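Local coordinates for protein CocE/NonD family hydrolase (Staphylococcus aureus subsp. aureus COL, PDB 3III) that probably hydrolyses ester or amide bonds, as a CocE/NonD family serine hydrolase with an alpha/beta-hydrolase domain and a C-terminal beta domain, at residues W414-F426 with E532-I544. Sequence-based numbering, arbitrary orientation.
Sequences WVSTKDSDDMDLF and EHEETVNKGMHMI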
loop_
_atom_site.group_PDB
_atom_site.type_symbol
_atom_site.label_atom_id
_atom_site.label_comp_id
_atom_site.label_asym_id
_atom_site.label_seq_id
_atom_site.Cartn_x
_atom_site.Cartn_y
_atom_site.Cartn_z
ATOM N N TRP A 414 24.310 -11.062 -11.487
ATOM C CA TRP A 414 25.089 -12.192 -11.104
ATOM C C TRP A 414 26.000 -11.834 -9.917
ATOM O O TRP A 414 26.747 -10.862 -9.962
ATOM C CB TRP A 414 25.894 -12.724 -12.291
ATOM C CG TRP A 414 25.036 -13.235 -13.410
ATOM C CD1 TRP A 414 24.393 -12.496 -14.363
ATOM C CD2 TRP A 414 24.793 -14.602 -13.734
ATOM N NE1 TRP A 414 23.744 -13.330 -15.239
ATOM C CE2 TRP A 414 23.934 -14.619 -14.853
ATOM C CE3 TRP A 414 25.134 -15.807 -13.128
ATOM C CZ2 TRP A 414 23.492 -15.795 -15.436
ATOM C CZ3 TRP A 414 24.683 -17.000 -13.693
ATOM C CH2 TRP A 414 23.857 -16.980 -14.836
ATOM N N VAL A 415 25.922 -12.623 -8.841
ATOM C CA VAL A 415 26.495 -12.218 -7.574
ATOM C C VAL A 415 27.184 -13.409 -6.876
ATOM O O VAL A 415 26.837 -14.597 -7.114
ATOM C CB VAL A 415 25.407 -11.633 -6.643
ATOM C CG1 VAL A 415 24.673 -10.385 -7.229
ATOM C CG2 VAL A 415 24.410 -12.734 -6.200
ATOM N N SER A 416 28.180 -13.099 -6.032
ATOM C CA SER A 416 28.803 -14.046 -5.145
ATOM C C SER A 416 29.337 -13.338 -3.911
ATOM O O SER A 416 29.478 -12.146 -3.906
ATOM C CB SER A 416 29.981 -14.759 -5.799
ATOM O OG SER A 416 31.088 -13.878 -5.913
ATOM N N THR A 417 29.697 -14.114 -2.891
ATOM C CA THR A 417 30.213 -13.594 -1.630
ATOM C C THR A 417 31.206 -14.650 -1.084
ATOM O O THR A 417 31.128 -15.839 -1.385
ATOM C CB THR A 417 29.085 -13.287 -0.586
ATOM O OG1 THR A 417 29.656 -12.752 0.614
ATOM C CG2 THR A 417 28.279 -14.563 -0.218
ATOM N N LYS A 418 32.189 -14.175 -0.344
ATOM C CA LYS A 418 33.197 -15.023 0.196
ATOM C C LYS A 418 33.059 -15.263 1.681
ATOM O O LYS A 418 33.443 -16.343 2.155
ATOM C CB LYS A 418 34.558 -14.420 -0.077
ATOM C CG LYS A 418 35.364 -15.286 -0.947
ATOM C CD LYS A 418 36.697 -14.628 -1.350
ATOM C CE LYS A 418 37.624 -14.432 -0.159
ATOM N NZ LYS A 418 38.670 -13.373 -0.443
ATOM N N ASP A 419 32.575 -14.267 2.419
ATOM C CA ASP A 419 32.611 -14.294 3.885
ATOM C C ASP A 419 31.331 -14.686 4.561
ATOM O O ASP A 419 31.274 -14.704 5.797
ATOM C CB ASP A 419 32.976 -12.925 4.435
ATOM C CG ASP A 419 34.388 -12.522 4.132
ATOM O OD1 ASP A 419 35.172 -13.335 3.583
ATOM O OD2 ASP A 419 34.706 -11.365 4.481
ATOM N N SER A 420 30.295 -14.975 3.785
ATOM C CA SER A 420 29.000 -15.343 4.348
ATOM C C SER A 420 28.445 -16.429 3.459
ATOM O O SER A 420 28.982 -16.661 2.382
ATOM C CB SER A 420 28.087 -14.132 4.325
ATOM O OG SER A 420 26.975 -14.305 5.158
ATOM N N ASP A 421 27.377 -17.082 3.896
ATOM C CA ASP A 421 26.682 -18.035 3.054
ATOM C C ASP A 421 25.358 -17.465 2.520
ATOM O O ASP A 421 24.508 -18.213 2.065
ATOM C CB ASP A 421 26.424 -19.331 3.801
ATOM C CG ASP A 421 25.424 -19.182 4.926
ATOM O OD1 ASP A 421 25.036 -18.049 5.339
ATOM O OD2 ASP A 421 25.054 -20.238 5.447
ATOM N N ASP A 422 25.220 -16.140 2.577
ATOM C CA ASP A 422 24.014 -15.450 2.092
ATOM C C ASP A 422 24.321 -13.964 1.914
ATOM O O ASP A 422 25.341 -13.444 2.390
ATOM C CB ASP A 422 22.897 -15.693 3.099
ATOM C CG ASP A 422 21.496 -15.573 2.512
ATOM O OD1 ASP A 422 21.336 -15.081 1.379
ATOM O OD2 ASP A 422 20.540 -15.978 3.215
HETATM N N MSE A 423 23.451 -13.283 1.178
HETATM C CA MSE A 423 23.608 -11.880 0.898
HETATM C C MSE A 423 22.245 -11.184 0.974
HETATM O O MSE A 423 21.262 -11.706 0.487
HETATM C CB MSE A 423 24.168 -11.679 -0.515
HETATM C CG MSE A 423 25.453 -12.412 -0.740
HETATM SE SE MSE A 423 25.890 -12.461 -2.671
HETATM C CE MSE A 423 26.487 -10.542 -2.924
ATOM N N ASP A 424 22.220 -10.021 1.597
ATOM C CA ASP A 424 21.088 -9.145 1.527
ATOM C C ASP A 424 21.410 -8.023 0.551
ATOM O O ASP A 424 22.300 -7.218 0.818
ATOM C CB ASP A 424 20.747 -8.588 2.925
ATOM C CG ASP A 424 20.079 -9.644 3.824
ATOM O OD1 ASP A 424 19.407 -10.522 3.258
ATOM O OD2 ASP A 424 20.159 -9.555 5.075
ATOM N N LEU A 425 20.628 -7.950 -0.547
ATOM C CA LEU A 425 20.853 -6.968 -1.602
ATOM C C LEU A 425 19.716 -5.922 -1.571
ATOM O O LEU A 425 18.521 -6.264 -1.489
ATOM C CB LEU A 425 20.893 -7.627 -2.968
ATOM C CG LEU A 425 21.914 -8.741 -3.275
ATOM C CD1 LEU A 425 21.661 -9.391 -4.668
ATOM C CD2 LEU A 425 23.282 -8.178 -3.222
ATOM N N PHE A 426 20.136 -4.669 -1.604
ATOM C CA PHE A 426 19.274 -3.516 -1.561
ATOM C C PHE A 426 19.464 -2.822 -2.892
ATOM O O PHE A 426 20.568 -2.431 -3.246
ATOM C CB PHE A 426 19.701 -2.590 -0.426
ATOM C CG PHE A 426 19.466 -3.170 0.975
ATOM C CD1 PHE A 426 18.458 -2.706 1.761
ATOM C CD2 PHE A 426 20.282 -4.177 1.487
ATOM C CE1 PHE A 426 18.188 -3.239 3.049
ATOM C CE2 PHE A 426 20.053 -4.692 2.790
ATOM C CZ PHE A 426 19.036 -4.225 3.581
ATOM N N GLU A 532 12.826 -0.744 8.294
ATOM C CA GLU A 532 14.258 -0.867 8.552
ATOM C C GLU A 532 14.643 -2.333 8.317
ATOM O O GLU A 532 13.769 -3.229 8.324
ATOM C CB GLU A 532 14.587 -0.414 9.971
ATOM C CG GLU A 532 14.336 1.062 10.190
ATOM C CD GLU A 532 14.603 1.547 11.622
ATOM O OE1 GLU A 532 15.154 0.810 12.460
ATOM O OE2 GLU A 532 14.201 2.683 11.896
ATOM N N HIS A 533 15.923 -2.578 8.082
ATOM C CA HIS A 533 16.391 -3.934 7.872
ATOM C C HIS A 533 17.700 -4.146 8.630
ATOM O O HIS A 533 18.756 -4.301 8.037
ATOM C CB HIS A 533 16.509 -4.214 6.341
ATOM C CG HIS A 533 15.218 -4.005 5.589
ATOM N ND1 HIS A 533 14.901 -2.810 4.972
ATOM C CD2 HIS A 533 14.178 -4.827 5.353
ATOM C CE1 HIS A 533 13.708 -2.902 4.421
ATOM N NE2 HIS A 533 13.241 -4.110 4.645
ATOM N N GLU A 534 17.621 -4.116 9.949
ATOM C CA GLU A 534 18.813 -4.148 10.778
ATOM C C GLU A 534 19.259 -5.565 11.145
ATOM O O GLU A 534 20.271 -5.732 11.826
ATOM C CB GLU A 534 18.594 -3.341 12.054
ATOM C CG GLU A 534 18.265 -1.878 11.815
ATOM C CD GLU A 534 19.457 -1.033 11.534
ATOM O OE1 GLU A 534 20.480 -1.111 12.246
ATOM O OE2 GLU A 534 19.372 -0.252 10.589
ATOM N N GLU A 535 18.492 -6.582 10.746
ATOM C CA GLU A 535 18.918 -7.962 10.947
ATOM C C GLU A 535 19.339 -8.551 9.603
ATOM O O GLU A 535 18.495 -9.014 8.828
ATOM C CB GLU A 535 17.799 -8.786 11.625
ATOM C CG GLU A 535 17.641 -8.388 13.080
ATOM C CD GLU A 535 16.349 -8.877 13.733
ATOM O OE1 GLU A 535 15.622 -9.711 13.151
ATOM O OE2 GLU A 535 16.061 -8.417 14.856
ATOM N N THR A 536 20.643 -8.496 9.344
ATOM C CA THR A 536 21.220 -8.779 8.023
ATOM C C THR A 536 22.106 -10.031 8.088
ATOM O O THR A 536 22.715 -10.289 9.118
ATOM C CB THR A 536 22.096 -7.573 7.511
ATOM O OG1 THR A 536 22.534 -7.841 6.192
ATOM C CG2 THR A 536 23.337 -7.399 8.388
ATOM N N VAL A 537 22.188 -10.766 6.969
ATOM C CA VAL A 537 23.165 -11.881 6.751
ATOM C C VAL A 537 24.502 -11.439 6.151
ATOM O O VAL A 537 25.412 -12.247 5.984
ATOM C CB VAL A 537 22.599 -12.949 5.757
ATOM C CG1 VAL A 537 21.355 -13.629 6.310
ATOM C CG2 VAL A 537 22.306 -12.298 4.356
ATOM N N ASN A 538 24.624 -10.159 5.828
ATOM C CA ASN A 538 25.813 -9.612 5.200
ATOM C C ASN A 538 27.104 -9.650 6.018
ATOM O O ASN A 538 27.155 -9.275 7.186
ATOM C CB ASN A 538 25.565 -8.181 4.714
ATOM C CG ASN A 538 24.694 -8.146 3.484
ATOM O OD1 ASN A 538 24.594 -9.145 2.785
ATOM N ND2 ASN A 538 24.054 -7.014 3.208
ATOM N N LYS A 539 28.162 -10.085 5.369
ATOM C CA LYS A 539 29.498 -9.967 5.944
ATOM C C LYS A 539 30.471 -9.803 4.790
ATOM O O LYS A 539 30.462 -10.595 3.840
ATOM C CB LYS A 539 29.843 -11.199 6.789
ATOM C CG LYS A 539 31.143 -11.062 7.592
ATOM C CD LYS A 539 31.528 -12.384 8.304
ATOM C CE LYS A 539 33.008 -12.427 8.727
ATOM N NZ LYS A 539 33.151 -11.428 9.790
ATOM N N GLY A 540 31.287 -8.766 4.859
ATOM C CA GLY A 540 32.405 -8.631 3.921
ATOM C C GLY A 540 31.981 -8.192 2.544
ATOM O O GLY A 540 30.963 -7.524 2.394
HETATM N N MSE A 541 32.788 -8.541 1.545
HETATM C CA MSE A 541 32.609 -8.011 0.205
HETATM C C MSE A 541 31.503 -8.732 -0.523
HETATM O O MSE A 541 31.357 -9.929 -0.401
HETATM C CB MSE A 541 33.885 -8.142 -0.611
HETATM C CG MSE A 541 35.058 -7.367 -0.022
HETATM SE SE MSE A 541 34.772 -5.418 -0.171
HETATM C CE MSE A 541 35.859 -4.995 1.466
ATOM N N HIS A 542 30.702 -7.958 -1.230
ATOM C CA HIS A 542 29.781 -8.485 -2.208
ATOM C C HIS A 542 30.406 -8.270 -3.573
ATOM O O HIS A 542 30.879 -7.176 -3.863
ATOM C CB HIS A 542 28.434 -7.789 -2.164
ATOM C CG HIS A 542 27.568 -8.189 -1.005
ATOM N ND1 HIS A 542 26.265 -7.757 -0.873
ATOM C CD2 HIS A 542 27.812 -8.998 0.054
ATOM C CE1 HIS A 542 25.740 -8.300 0.218
ATOM N NE2 HIS A 542 26.653 -9.071 0.786
HETATM N N MSE A 543 30.344 -9.310 -4.402
HETATM C CA MSE A 543 30.769 -9.271 -5.806
HETATM C C MSE A 543 29.591 -9.187 -6.739
HETATM O O MSE A 543 28.632 -9.903 -6.538
HETATM C CB MSE A 543 31.448 -10.576 -6.152
HETATM C CG MSE A 543 32.457 -10.932 -5.147
HETATM SE SE MSE A 543 33.998 -9.961 -5.624
HETATM C CE MSE A 543 34.856 -11.412 -6.652
ATOM N N ILE A 544 29.702 -8.372 -7.787
ATOM C CA ILE A 544 28.656 -8.238 -8.819
ATOM C C ILE A 544 29.308 -8.422 -10.215
ATOM O O ILE A 544 30.236 -7.713 -10.584
ATOM C CB ILE A 544 27.966 -6.833 -8.769
ATOM C CG1 ILE A 544 27.365 -6.538 -7.395
ATOM C CG2 ILE A 544 26.858 -6.707 -9.815
ATOM C CD1 ILE A 544 26.433 -7.582 -6.901
HETATM O O HOH W 1 27.157 -11.316 2.532
HETATM O O HOH W 2 32.449 -11.796 1.252
HETATM O O HOH W 3 35.230 -9.926 2.200
#
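N538 grips the backbone of D424 with both ends of its amide, at the point where the loop 532-540 lies against the start of strand 424-432. From CB the side chain leaves with CG anti to its own carbonyl carbon (chi1 -74°), which carries the amide alongside D424. OD1 accepts the N-H of D424 at 2.8 Å, from a donor tilted out of the carbonyl plane, and packs near CA of M423. ND2 gives an almost straight bond (169°) to a lone pair of D424 O, 3.0 Å away, and these two bonds fix the amide's rotation. The carboxylate of D424 in turn reaches the loop: OD2 receives the N-H of V537 from above the carboxylate plane, while OD1 forms a salt bridge with R458. Nearby, S420 OG donates to V537 O at 2.7 Å. Beyond the loop, strands 408-417 and 541-546 run antiparallel, with S416 and M543 a hydrogen-bonded pair. Between the two regions the selenomethionine M423 bends at chi3 (74°) to lay CE over one face of H542, 3.5 Å from the ring centroid; ND1 of that ring is hydrogen-bonded to Y384 OH. Farther along, F426 turns its edge toward the face of H533. The contact thus joins strands of two sheets in the C-terminal beta domain, where the amide of N538 stands in for a neighbouring strand at D424 and this buried aspartate, shared by an arginine and a backbone N-H, probably remains ionised.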